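Local coordinates for adhesion G-protein coupled receptor G6 (Danio rerio, PDB 6V55) that acts as an adhesion receptor on the cell surface, with a calcium-binding extracellular region that probably takes part in cell adhesion and in the control of myelination, at residues V351-T356 against N434-D439; Q355-D360 against R395-R400; S604-V609 against T633-I638; L625-A630 against A647-T652. All blocks are in the same frame, centred on the assembly; numbering follows the deposited sequence.

Contact 1 (V351-T356 against N434-D439); sequences VTDEQT and NGLTLD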
loop_
_atom_site.group_PDB
_atom_site.type_symbol
_atom_site.label_atom_id
_atom_site.label_comp_id
_atom_site.label_asym_id
_atom_site.label_seq_id
_atom_site.Cartn_x
_atom_site.Cartn_y
_atom_site.Cartn_z
ATOM N N VAL A 351 -32.867 -30.528 -3.293
ATOM C CA VAL A 351 -33.145 -31.837 -2.721
ATOM C C VAL A 351 -34.400 -32.413 -3.377
ATOM O O VAL A 351 -35.222 -31.682 -3.936
ATOM C CB VAL A 351 -33.291 -31.781 -1.177
ATOM C CG1 VAL A 351 -32.071 -31.135 -0.530
ATOM C CG2 VAL A 351 -34.534 -31.041 -0.767
ATOM N N THR A 352 -34.533 -33.744 -3.339
ATOM C CA THR A 352 -35.752 -34.417 -3.803
ATOM C C THR A 352 -36.392 -35.179 -2.647
ATOM O O THR A 352 -35.792 -36.105 -2.102
ATOM C CB THR A 352 -35.489 -35.365 -4.978
ATOM O OG1 THR A 352 -35.176 -34.596 -6.132
ATOM C CG2 THR A 352 -36.710 -36.162 -5.303
ATOM N N ASP A 353 -37.605 -34.784 -2.283
ATOM C CA ASP A 353 -38.359 -35.405 -1.209
ATOM C C ASP A 353 -39.370 -36.340 -1.844
ATOM O O ASP A 353 -40.213 -35.892 -2.626
ATOM C CB ASP A 353 -39.077 -34.340 -0.376
ATOM C CG ASP A 353 -39.457 -34.827 1.021
ATOM O OD1 ASP A 353 -39.580 -33.980 1.929
ATOM O OD2 ASP A 353 -39.643 -36.045 1.228
ATOM N N GLU A 354 -39.312 -37.622 -1.492
ATOM C CA GLU A 354 -40.329 -38.549 -1.976
ATOM C C GLU A 354 -41.453 -38.762 -0.978
ATOM O O GLU A 354 -42.463 -39.385 -1.326
ATOM C CB GLU A 354 -39.695 -39.877 -2.346
ATOM C CG GLU A 354 -39.209 -39.874 -3.770
ATOM C CD GLU A 354 -38.312 -41.043 -4.070
ATOM O OE1 GLU A 354 -38.569 -41.734 -5.089
ATOM O OE2 GLU A 354 -37.352 -41.259 -3.288
ATOM N N GLN A 355 -41.308 -38.217 0.233
ATOM C CA GLN A 355 -42.316 -38.279 1.280
ATOM C C GLN A 355 -42.712 -36.871 1.699
ATOM O O GLN A 355 -42.560 -36.503 2.875
ATOM C CB GLN A 355 -41.773 -39.069 2.469
ATOM C CG GLN A 355 -41.472 -40.513 2.136
ATOM C CD GLN A 355 -40.474 -41.110 3.087
ATOM O OE1 GLN A 355 -40.308 -40.615 4.207
ATOM N NE2 GLN A 355 -39.788 -42.175 2.651
ATOM N N THR A 356 -43.161 -36.068 0.725
ATOM C CA THR A 356 -43.534 -34.673 0.987
ATOM C C THR A 356 -44.688 -34.448 1.970
ATOM O O THR A 356 -44.530 -33.556 2.832
ATOM C CB THR A 356 -43.787 -33.948 -0.345
ATOM O OG1 THR A 356 -42.783 -34.295 -1.319
ATOM C CG2 THR A 356 -43.810 -32.460 -0.160
ATOM N N ASN A 434 -34.562 -40.957 4.522
ATOM C CA ASN A 434 -35.209 -41.890 3.609
ATOM C C ASN A 434 -36.081 -41.092 2.647
ATOM O O ASN A 434 -36.862 -40.235 3.076
ATOM C CB ASN A 434 -36.040 -42.912 4.379
ATOM C CG ASN A 434 -36.521 -44.050 3.496
ATOM O OD1 ASN A 434 -37.602 -44.613 3.712
ATOM N ND2 ASN A 434 -35.706 -44.411 2.498
ATOM N N GLY A 435 -35.899 -41.316 1.345
ATOM C CA GLY A 435 -36.654 -40.580 0.346
ATOM C C GLY A 435 -36.229 -39.145 0.157
ATOM O O GLY A 435 -36.921 -38.394 -0.528
ATOM N N LEU A 436 -35.109 -38.745 0.749
ATOM C CA LEU A 436 -34.566 -37.397 0.684
ATOM C C LEU A 436 -33.172 -37.506 0.086
ATOM O O LEU A 436 -32.358 -38.301 0.551
ATOM C CB LEU A 436 -34.519 -36.772 2.080
ATOM C CG LEU A 436 -34.716 -35.272 2.279
ATOM C CD1 LEU A 436 -35.626 -34.648 1.217
ATOM C CD2 LEU A 436 -35.281 -35.036 3.681
ATOM N N THR A 437 -32.897 -36.732 -0.954
ATOM C CA THR A 437 -31.725 -36.971 -1.785
ATOM C C THR A 437 -31.185 -35.648 -2.284
ATOM O O THR A 437 -31.937 -34.875 -2.876
ATOM C CB THR A 437 -32.091 -37.830 -2.991
ATOM O OG1 THR A 437 -32.648 -39.053 -2.535
ATOM C CG2 THR A 437 -30.887 -38.120 -3.851
ATOM N N LEU A 438 -29.892 -35.402 -2.087
ATOM C CA LEU A 438 -29.269 -34.197 -2.625
ATOM C C LEU A 438 -29.051 -34.350 -4.135
ATOM O O LEU A 438 -28.388 -35.296 -4.576
ATOM C CB LEU A 438 -27.948 -33.938 -1.901
ATOM C CG LEU A 438 -27.078 -32.753 -2.302
ATOM C CD1 LEU A 438 -27.607 -31.511 -1.654
ATOM C CD2 LEU A 438 -25.667 -33.002 -1.860
ATOM N N ASP A 439 -29.614 -33.429 -4.923
ATOM C CA ASP A 439 -29.457 -33.413 -6.380
ATOM C C ASP A 439 -28.304 -32.538 -6.831
ATOM O O ASP A 439 -27.686 -32.799 -7.874
ATOM C CB ASP A 439 -30.724 -32.891 -7.062
ATOM C CG ASP A 439 -31.905 -33.786 -6.841
ATOM O OD1 ASP A 439 -31.702 -35.025 -6.791
ATOM O OD2 ASP A 439 -33.030 -33.251 -6.712
HETATM O O HOH W 1 -35.219 -38.808 -3.874
#
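Thr352 and Thr437 are the hydrogen-bonded pair of an antiparallel strand pairing in the SEA domain, near the end where strand 342-353 runs out and strand 436-445 begins. Thr352 N donates to Thr437 O at 2.9 Å; the return bond is weak. Past the strand end, Glu354 N closes on Gly435 O at 2.7 Å. Gly435 has a positive phi of 74°, and a CB here would run into Gln355 NE2, so glycine suits the place. Thr352 turns OG1 anti to its carbonyl carbon (chi1 -70°), which carries the hydroxyl to the syn lone pair of Asp439 OD2 at 2.6 Å; that oxygen also forms a salt bridge with Arg400. On the face shared by Asp353 and Leu436, Leu436 CD1 packs 3.8 Å from Asp353 CB, a methyl against the short aliphatic base of a polar residue. Asp353 OD2 accepts Gln355 N at 2.9 Å on its anti side, 33° out of the carboxylate plane, as an Asx turn, and also forms a salt bridge with Arg359. Replacing Asp353 by an alanine would probably leave Gln355 N without its acceptor, Arg359 NH2 without its carboxylate partner and the turn freer to move. Helix 361-374 covers the Leu436 face through Ala361 and Ile364, while strand 399-410 flanks Val351 and Asp353 within the sheet.

Contact 2 (Q355-D360 against R395-R400); sequences QTPDRD and RITTTR
The carbonyl group of Thr397 is met from above its plane by Thr356 OG1, which donates to Thr397 O at 2.9 Å from 55° out of that plane. A second flat group, the guanidinium of Arg359, has Gln355 CB over the centre of one face, 4.1 Å above it, while NH1 donates to Asn434 O. The Thr356 hydroxyl is the hub of the contact. Besides giving its proton to Thr397 O, it accepts from Thr399 OG1 at 2.9 Å and, weakly, from Thr399 N; Thr397 O in turn takes a weak bond from Thr356 N at 3.4 Å. Thr399 sets OG1 between its backbone N and carbonyl carbon (chi1 52°), where it meets both Thr356 and Gln401 NE2. Threonine suits both places because its methyl works as well as its hydroxyl: Thr356 CG2 lies 3.7 Å from Thr399 CG2. A valine in place of Thr356 would probably leave Thr399 OG1 without this acceptor and Thr397 O without its stronger donor. Next in the chain, Pro357 lays CD 3.5 Å from Thr397 OG1, the two side chains roughly at right angles, and its ring constrains the backbone of the bend. Thr398 N returns to Arg395 O at 3.3 Å, making residues 395-398 a type I beta turn. The arrangement is thus a beta turn, in the connection between strands 380-392 and 399-410, held against the loop that leads from strand 342-353 into helix 361-374, for which Asp360 is the N-cap, in the SEA domain.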
loop_
_atom_site.group_PDB
_atom_site.type_symbol
_atom_site.label_atom_id
_atom_site.label_comp_id
_atom_site.label_asym_id
_atom_site.label_seq_id
_atom_site.Cartn_x
_atom_site.Cartn_y
_atom_site.Cartn_z
ATOM N N GLN A 355 -41.308 -38.217 0.233
ATOM C CA GLN A 355 -42.316 -38.279 1.280
ATOM C C GLN A 355 -42.712 -36.871 1.699
ATOM O O GLN A 355 -42.560 -36.503 2.875
ATOM C CB GLN A 355 -41.773 -39.069 2.469
ATOM C CG GLN A 355 -41.472 -40.513 2.136
ATOM C CD GLN A 355 -40.474 -41.110 3.087
ATOM O OE1 GLN A 355 -40.308 -40.615 4.207
ATOM N NE2 GLN A 355 -39.788 -42.175 2.651
ATOM N N THR A 356 -43.161 -36.068 0.725
ATOM C CA THR A 356 -43.534 -34.673 0.987
ATOM C C THR A 356 -44.688 -34.448 1.970
ATOM O O THR A 356 -44.530 -33.556 2.832
ATOM C CB THR A 356 -43.787 -33.948 -0.345
ATOM O OG1 THR A 356 -42.783 -34.295 -1.319
ATOM C CG2 THR A 356 -43.810 -32.460 -0.160
ATOM N N PRO A 357 -45.817 -35.201 1.963
ATOM C CA PRO A 357 -46.859 -34.928 2.962
ATOM C C PRO A 357 -46.582 -35.393 4.378
ATOM O O PRO A 357 -47.369 -35.074 5.285
ATOM C CB PRO A 357 -48.044 -35.679 2.391
ATOM C CG PRO A 357 -47.478 -36.770 1.717
ATOM C CD PRO A 357 -46.406 -36.151 0.973
ATOM N N ASP A 358 -45.507 -36.119 4.607
ATOM C CA ASP A 358 -45.301 -36.724 5.917
ATOM C C ASP A 358 -44.538 -35.736 6.801
ATOM O O ASP A 358 -45.115 -35.130 7.703
ATOM C CB ASP A 358 -44.608 -38.073 5.737
ATOM C CG ASP A 358 -45.370 -38.978 4.745
ATOM O OD1 ASP A 358 -46.555 -39.284 5.010
ATOM O OD2 ASP A 358 -44.817 -39.363 3.688
ATOM N N ARG A 359 -43.270 -35.507 6.473
ATOM C CA ARG A 359 -42.327 -34.800 7.322
ATOM C C ARG A 359 -42.168 -33.345 6.903
ATOM O O ARG A 359 -42.729 -32.881 5.904
ATOM C CB ARG A 359 -40.966 -35.492 7.269
ATOM C CG ARG A 359 -40.282 -35.324 5.924
ATOM C CD ARG A 359 -39.313 -36.449 5.690
ATOM N NE ARG A 359 -38.901 -36.525 4.299
ATOM C CZ ARG A 359 -38.166 -37.514 3.802
ATOM N NH1 ARG A 359 -37.769 -38.516 4.584
ATOM N NH2 ARG A 359 -37.823 -37.516 2.518
ATOM N N ASP A 360 -41.385 -32.629 7.711
ATOM C CA ASP A 360 -40.828 -31.330 7.358
ATOM C C ASP A 360 -39.347 -31.557 7.092
ATOM O O ASP A 360 -38.584 -31.865 8.016
ATOM C CB ASP A 360 -41.043 -30.308 8.473
ATOM C CG ASP A 360 -40.169 -29.071 8.311
ATOM O OD1 ASP A 360 -40.503 -28.187 7.478
ATOM O OD2 ASP A 360 -39.135 -28.995 9.012
ATOM N N ARG A 395 -44.759 -38.284 -9.893
ATOM C CA ARG A 395 -45.598 -38.571 -8.727
ATOM C C ARG A 395 -45.923 -37.275 -8.019
ATOM O O ARG A 395 -45.059 -36.405 -7.884
ATOM C CB ARG A 395 -44.914 -39.482 -7.707
ATOM C CG ARG A 395 -44.100 -40.551 -8.268
ATOM C CD ARG A 395 -44.322 -41.841 -7.522
ATOM N NE ARG A 395 -43.685 -42.929 -8.245
ATOM C CZ ARG A 395 -42.895 -43.812 -7.673
ATOM N NH1 ARG A 395 -42.658 -43.720 -6.371
ATOM N NH2 ARG A 395 -42.332 -44.760 -8.405
ATOM N N ILE A 396 -47.178 -37.139 -7.582
ATOM C CA ILE A 396 -47.599 -35.887 -6.965
ATOM C C ILE A 396 -47.007 -35.720 -5.573
ATOM O O ILE A 396 -46.923 -34.600 -5.066
ATOM C CB ILE A 396 -49.136 -35.780 -6.955
ATOM C CG1 ILE A 396 -49.749 -36.975 -6.223
ATOM C CG2 ILE A 396 -49.718 -35.599 -8.369
ATOM C CD1 ILE A 396 -50.275 -36.616 -4.868
ATOM N N THR A 397 -46.613 -36.808 -4.942
ATOM C CA THR A 397 -46.029 -36.789 -3.614
ATOM C C THR A 397 -44.491 -36.701 -3.652
ATOM O O THR A 397 -43.849 -36.711 -2.588
ATOM C CB THR A 397 -46.561 -38.025 -2.861
ATOM O OG1 THR A 397 -45.821 -38.265 -1.702
ATOM C CG2 THR A 397 -46.468 -39.276 -3.728
ATOM N N THR A 398 -43.895 -36.504 -4.842
ATOM C CA THR A 398 -42.462 -36.242 -4.969
ATOM C C THR A 398 -42.245 -34.793 -5.385
ATOM O O THR A 398 -42.647 -34.391 -6.485
ATOM C CB THR A 398 -41.773 -37.175 -5.962
ATOM O OG1 THR A 398 -41.760 -38.508 -5.439
ATOM C CG2 THR A 398 -40.309 -36.723 -6.145
ATOM N N THR A 399 -41.615 -34.021 -4.497
ATOM C CA THR A 399 -41.205 -32.654 -4.779
ATOM C C THR A 399 -39.694 -32.537 -4.905
ATOM O O THR A 399 -38.935 -33.223 -4.212
ATOM C CB THR A 399 -41.629 -31.679 -3.691
ATOM O OG1 THR A 399 -41.193 -32.184 -2.415
ATOM C CG2 THR A 399 -43.079 -31.555 -3.697
ATOM N N ARG A 400 -39.287 -31.610 -5.772
ATOM C CA ARG A 400 -37.961 -31.018 -5.781
ATOM C C ARG A 400 -38.040 -29.724 -4.997
ATOM O O ARG A 400 -38.854 -28.854 -5.318
ATOM C CB ARG A 400 -37.494 -30.734 -7.200
ATOM C CG ARG A 400 -36.101 -30.126 -7.225
ATOM C CD ARG A 400 -35.635 -29.754 -8.644
ATOM N NE ARG A 400 -36.155 -30.638 -9.692
ATOM C CZ ARG A 400 -35.665 -31.847 -9.987
ATOM N NH1 ARG A 400 -34.642 -32.351 -9.301
ATOM N NH2 ARG A 400 -36.214 -32.568 -10.963
#

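Contact 3 (S604-V609 against T633-I638); sequences SSKNLV and TTDPQI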
loop_
_atom_site.group_PDB
_atom_site.type_symbol
_atom_site.label_atom_id
_atom_site.label_comp_id
_atom_site.label_asym_id
_atom_site.label_seq_id
_atom_site.Cartn_x
_atom_site.Cartn_y
_atom_site.Cartn_z
ATOM N N SER A 604 6.073 34.050 7.870
ATOM C CA SER A 604 6.004 33.864 6.433
ATOM C C SER A 604 5.203 32.626 6.060
ATOM O O SER A 604 5.029 31.691 6.852
ATOM C CB SER A 604 7.406 33.749 5.827
ATOM O OG SER A 604 7.376 33.971 4.426
ATOM N N SER A 605 4.733 32.635 4.819
ATOM C CA SER A 605 4.096 31.491 4.187
ATOM C C SER A 605 4.288 31.652 2.686
ATOM O O SER A 605 4.980 32.575 2.243
ATOM C CB SER A 605 2.622 31.418 4.560
ATOM O OG SER A 605 1.981 32.582 4.072
ATOM N N LYS A 606 3.647 30.775 1.901
ATOM C CA LYS A 606 3.824 30.809 0.451
ATOM C C LYS A 606 3.181 32.049 -0.172
ATOM O O LYS A 606 3.835 32.744 -0.955
ATOM C CB LYS A 606 3.289 29.518 -0.174
ATOM C CG LYS A 606 3.689 29.306 -1.653
ATOM C CD LYS A 606 2.546 28.618 -2.449
ATOM C CE LYS A 606 2.601 28.888 -3.965
ATOM N NZ LYS A 606 1.720 30.022 -4.405
ATOM N N ASN A 607 1.947 32.399 0.217
ATOM C CA ASN A 607 1.276 33.560 -0.371
ATOM C C ASN A 607 1.032 34.721 0.598
ATOM O O ASN A 607 0.305 35.661 0.240
ATOM C CB ASN A 607 -0.070 33.161 -0.974
ATOM C CG ASN A 607 0.045 32.039 -1.956
ATOM O OD1 ASN A 607 0.678 32.178 -3.007
ATOM N ND2 ASN A 607 -0.593 30.913 -1.637
ATOM N N LEU A 608 1.602 34.687 1.805
ATOM C CA LEU A 608 1.275 35.657 2.844
ATOM C C LEU A 608 2.436 35.780 3.816
ATOM O O LEU A 608 2.827 34.791 4.444
ATOM C CB LEU A 608 0.027 35.244 3.620
ATOM C CG LEU A 608 -0.363 36.212 4.739
ATOM C CD1 LEU A 608 -0.802 37.541 4.183
ATOM C CD2 LEU A 608 -1.425 35.641 5.648
ATOM N N VAL A 609 2.964 36.990 3.967
ATOM C CA VAL A 609 3.929 37.275 5.020
ATOM C C VAL A 609 3.399 38.440 5.842
ATOM O O VAL A 609 2.882 39.416 5.280
ATOM C CB VAL A 609 5.337 37.541 4.448
ATOM C CG1 VAL A 609 5.336 38.572 3.318
ATOM C CG2 VAL A 609 6.291 37.908 5.529
ATOM N N THR A 633 14.623 31.619 -2.747
ATOM C CA THR A 633 13.599 31.459 -1.731
ATOM C C THR A 633 12.275 31.525 -2.475
ATOM O O THR A 633 12.160 32.233 -3.478
ATOM C CB THR A 633 13.715 32.561 -0.658
ATOM O OG1 THR A 633 15.050 32.579 -0.135
ATOM C CG2 THR A 633 12.735 32.358 0.529
ATOM N N THR A 634 11.304 30.730 -2.045
ATOM C CA THR A 634 10.000 30.769 -2.685
ATOM C C THR A 634 8.993 31.647 -1.941
ATOM O O THR A 634 7.961 32.014 -2.522
ATOM C CB THR A 634 9.477 29.328 -2.867
ATOM O OG1 THR A 634 8.397 29.307 -3.807
ATOM C CG2 THR A 634 9.060 28.681 -1.552
ATOM N N ASP A 635 9.303 32.055 -0.681
ATOM C CA ASP A 635 8.390 32.790 0.179
ATOM C C ASP A 635 8.830 34.237 0.325
ATOM O O ASP A 635 10.034 34.514 0.374
ATOM C CB ASP A 635 8.304 32.147 1.566
ATOM C CG ASP A 635 7.555 30.818 1.541
ATOM O OD1 ASP A 635 7.138 30.388 0.447
ATOM O OD2 ASP A 635 7.374 30.196 2.599
ATOM N N PRO A 636 7.891 35.180 0.385
ATOM C CA PRO A 636 8.283 36.586 0.521
ATOM C C PRO A 636 8.656 36.937 1.957
ATOM O O PRO A 636 8.133 36.367 2.920
ATOM C CB PRO A 636 7.037 37.353 0.050
ATOM C CG PRO A 636 5.908 36.411 0.243
ATOM C CD PRO A 636 6.455 35.033 0.077
ATOM N N GLN A 637 9.589 37.880 2.078
ATOM C CA GLN A 637 10.147 38.330 3.348
ATOM C C GLN A 637 9.868 39.819 3.543
ATOM O O GLN A 637 9.387 40.506 2.642
ATOM C CB GLN A 637 11.654 38.070 3.389
ATOM C CG GLN A 637 12.234 37.637 4.724
ATOM C CD GLN A 637 13.703 37.276 4.583
ATOM O OE1 GLN A 637 14.141 36.852 3.508
ATOM N NE2 GLN A 637 14.474 37.449 5.661
ATOM N N ILE A 638 10.178 40.334 4.732
ATOM C CA ILE A 638 9.925 41.731 5.064
ATOM C C ILE A 638 11.237 42.392 5.460
ATOM O O ILE A 638 11.904 41.948 6.401
ATOM C CB ILE A 638 8.885 41.880 6.181
ATOM C CG1 ILE A 638 7.518 41.473 5.669
ATOM C CG2 ILE A 638 8.793 43.332 6.662
ATOM C CD1 ILE A 638 6.485 41.425 6.768
#
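Ser604 and Val609 flank the short connection between strands 600-603 and 608-614, Val609 already within the second strand, and both close on Pro636, where the chain enters edge strand 637-639. The two segments thus bring the 600-603/608-614 hairpin of one antiparallel sheet against the edge strand 637-639 of another, in what is probably the beta-rich part of a GAIN domain, as the GPS motif farther along the chain suggests. One hydrogen bond spans them: Ser604 holds OG anti to its own N (chi1 -162°) and donates to Pro636 O at 2.9 Å, tilted 22° from the carbonyl plane. A small hydroxyl is well suited to reach a main-chain oxygen at such a bend. Apolar packing belongs to Val609, whose two methyls divide the work. CG1, placed between N and the carbonyl carbon (chi1 50°), lies 3.8 Å from Pro636 CG, the two side chains lying alongside and pointing opposite ways; CG2 meets Ile638 CD1 at 3.7 Å. A branched residue can fill both positions at once, and Phe676 of strand 671-677 touches Val609 and Pro636 as well. Polar packing without bonding involves Asp635. Its CG sits 3.2 Å from Ser605 O, an acceptor like its own oxygens, and OD1 lies 3.3 Å from Lys606 CA. The ammonium group of Lys606 does not answer this carboxylate: its bent chain carries NZ to Asn607 OD1, at 2.8 Å. Finally, Pro636 CD rests on the backbone of the connection, 3.6 Å from both Ser605 O and Lys606 O.

Contact 4 (L625-A630 against A647-T652); sequences LSAFIA and ALAVVT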
loop_
_atom_site.group_PDB
_atom_site.type_symbol
_atom_site.label_atom_id
_atom_site.label_comp_id
_atom_site.label_asym_id
_atom_site.label_seq_id
_atom_site.Cartn_x
_atom_site.Cartn_y
_atom_site.Cartn_z
ATOM N N LEU A 625 9.497 50.472 4.970
ATOM C CA LEU A 625 9.342 49.030 5.104
ATOM C C LEU A 625 9.088 48.448 3.725
ATOM O O LEU A 625 8.542 49.128 2.849
ATOM C CB LEU A 625 8.188 48.646 6.044
ATOM C CG LEU A 625 8.152 49.151 7.485
ATOM C CD1 LEU A 625 7.347 50.439 7.594
ATOM C CD2 LEU A 625 7.515 48.094 8.337
ATOM N N SER A 626 9.446 47.173 3.551
ATOM C CA SER A 626 9.626 46.614 2.218
ATOM C C SER A 626 9.372 45.111 2.213
ATOM O O SER A 626 9.802 44.390 3.117
ATOM C CB SER A 626 11.046 46.902 1.723
ATOM O OG SER A 626 11.156 46.777 0.321
ATOM N N ALA A 627 8.692 44.641 1.172
ATOM C CA ALA A 627 8.453 43.223 0.953
ATOM C C ALA A 627 9.214 42.744 -0.279
ATOM O O ALA A 627 9.208 43.407 -1.322
ATOM C CB ALA A 627 6.961 42.948 0.783
ATOM N N PHE A 628 9.834 41.574 -0.172
ATOM C CA PHE A 628 10.710 41.069 -1.220
ATOM C C PHE A 628 10.823 39.553 -1.082
ATOM O O PHE A 628 10.503 38.990 -0.030
ATOM C CB PHE A 628 12.090 41.752 -1.158
ATOM C CG PHE A 628 12.965 41.297 -0.001
ATOM C CD1 PHE A 628 12.726 41.741 1.309
ATOM C CD2 PHE A 628 14.044 40.447 -0.229
ATOM C CE1 PHE A 628 13.537 41.337 2.368
ATOM C CE2 PHE A 628 14.861 40.027 0.824
ATOM C CZ PHE A 628 14.607 40.479 2.125
ATOM N N ILE A 629 11.270 38.899 -2.169
ATOM C CA ILE A 629 11.604 37.470 -2.189
ATOM C C ILE A 629 13.077 37.314 -2.540
ATOM O O ILE A 629 13.526 37.805 -3.581
ATOM C CB ILE A 629 10.756 36.669 -3.194
ATOM C CG1 ILE A 629 9.315 37.182 -3.266
ATOM C CG2 ILE A 629 10.793 35.210 -2.817
ATOM C CD1 ILE A 629 8.433 36.398 -4.236
ATOM N N ALA A 630 13.811 36.585 -1.705
ATOM C CA ALA A 630 15.264 36.553 -1.804
ATOM C C ALA A 630 15.735 35.518 -2.835
ATOM O O ALA A 630 14.969 35.029 -3.673
ATOM C CB ALA A 630 15.876 36.302 -0.424
ATOM N N ALA A 647 11.987 45.172 -4.926
ATOM C CA ALA A 647 10.891 45.027 -3.979
ATOM C C ALA A 647 9.559 44.916 -4.704
ATOM O O ALA A 647 9.353 45.496 -5.774
ATOM C CB ALA A 647 10.851 46.205 -3.011
ATOM N N LEU A 648 8.657 44.131 -4.118
ATOM C CA LEU A 648 7.300 43.992 -4.634
ATOM C C LEU A 648 6.326 44.963 -3.983
ATOM O O LEU A 648 5.318 45.328 -4.609
ATOM C CB LEU A 648 6.801 42.559 -4.425
ATOM C CG LEU A 648 7.787 41.453 -4.827
ATOM C CD1 LEU A 648 7.211 40.093 -4.485
ATOM C CD2 LEU A 648 8.123 41.547 -6.310
ATOM N N ALA A 649 6.603 45.383 -2.748
ATOM C CA ALA A 649 5.809 46.408 -2.083
ATOM C C ALA A 649 6.710 47.213 -1.157
ATOM O O ALA A 649 7.480 46.633 -0.381
ATOM C CB ALA A 649 4.651 45.791 -1.309
ATOM N N VAL A 650 6.661 48.543 -1.277
ATOM C CA VAL A 650 7.377 49.453 -0.387
ATOM C C VAL A 650 6.352 50.366 0.266
ATOM O O VAL A 650 5.483 50.920 -0.420
ATOM C CB VAL A 650 8.430 50.302 -1.125
ATOM C CG1 VAL A 650 9.345 51.025 -0.130
ATOM C CG2 VAL A 650 9.250 49.472 -2.089
ATOM N N VAL A 651 6.451 50.521 1.588
ATOM C CA VAL A 651 5.606 51.431 2.350
ATOM C C VAL A 651 6.523 52.379 3.107
ATOM O O VAL A 651 7.332 51.940 3.931
ATOM C CB VAL A 651 4.679 50.680 3.317
ATOM C CG1 VAL A 651 3.935 51.661 4.217
ATOM C CG2 VAL A 651 3.701 49.798 2.551
ATOM N N THR A 652 6.403 53.670 2.831
ATOM C CA THR A 652 7.198 54.694 3.493
ATOM C C THR A 652 6.284 55.562 4.340
ATOM O O THR A 652 5.361 56.195 3.812
ATOM C CB THR A 652 7.946 55.552 2.478
ATOM O OG1 THR A 652 8.935 54.744 1.826
ATOM C CG2 THR A 652 8.621 56.720 3.183
#
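Leu648 reaches across to Ala627 and Ile629. Its CB lies 4.0 Å from Ala627 O; CG stands anti to the carbonyl carbon (chi1 -46°), which sends CD1 along to Ile629, 3.8 Å from its CG1 and 3.9 Å from its CD1. Two branched aliphatic side chains thus pack together beside the bulge formed here. Leu648 also takes part through its backbone, donating N to Ala627 O at 2.9 Å, while Ala627 N binds Ala649 O at 2.8 Å. Two residues, Leu648 and Ala649, are thus set against the single residue Ala627, which makes a classic beta bulge. Beyond it the antiparallel pairing is regular, with Leu625 and Val651 exchanging two nearly straight bonds. Alanine suits the inner face: Ala627 CB and Ala649 CB are 4.2 Å apart, and Phe674 and Phe676 of strand 671-677 press on Ala627. On the opposite face Ser626 OG lies 3.4 Å from Ala647 CB, its polar need met by Ala644 N. In the sheet, strand 623-628 runs between strands 637-639 and 649-653, and strand 714-719 continues it beyond 649-653; strand 671-677, of the other sheet, packs on the Ala627 and Val651 face.

From the N terminus, the chain first opens contacts 1 and 2 at neighbouring positions, sharing Gln355 and Thr356. Contact 2 closes first, at 395-400, and contact 1 afterwards, at 434-439, so the inner loop holds helix 361-374 and strand 380-392 while the outer one adds strand 399-410, helix 419-427 and strand 431-433. Contact 1 pairs strand 342-353 with strand 436-445 on one side; contact 2 ties its exit loop to the turn before strand 399-410 on the other. Centres about 83 Å separate contact 1 from contact 3. Contacts 3 and 4 cross: 625-630 opens before 633-638 closes contact 3, which packs the 600-603/608-614 sheet against strand 637-639, paired with strand 623-628 of contact 4.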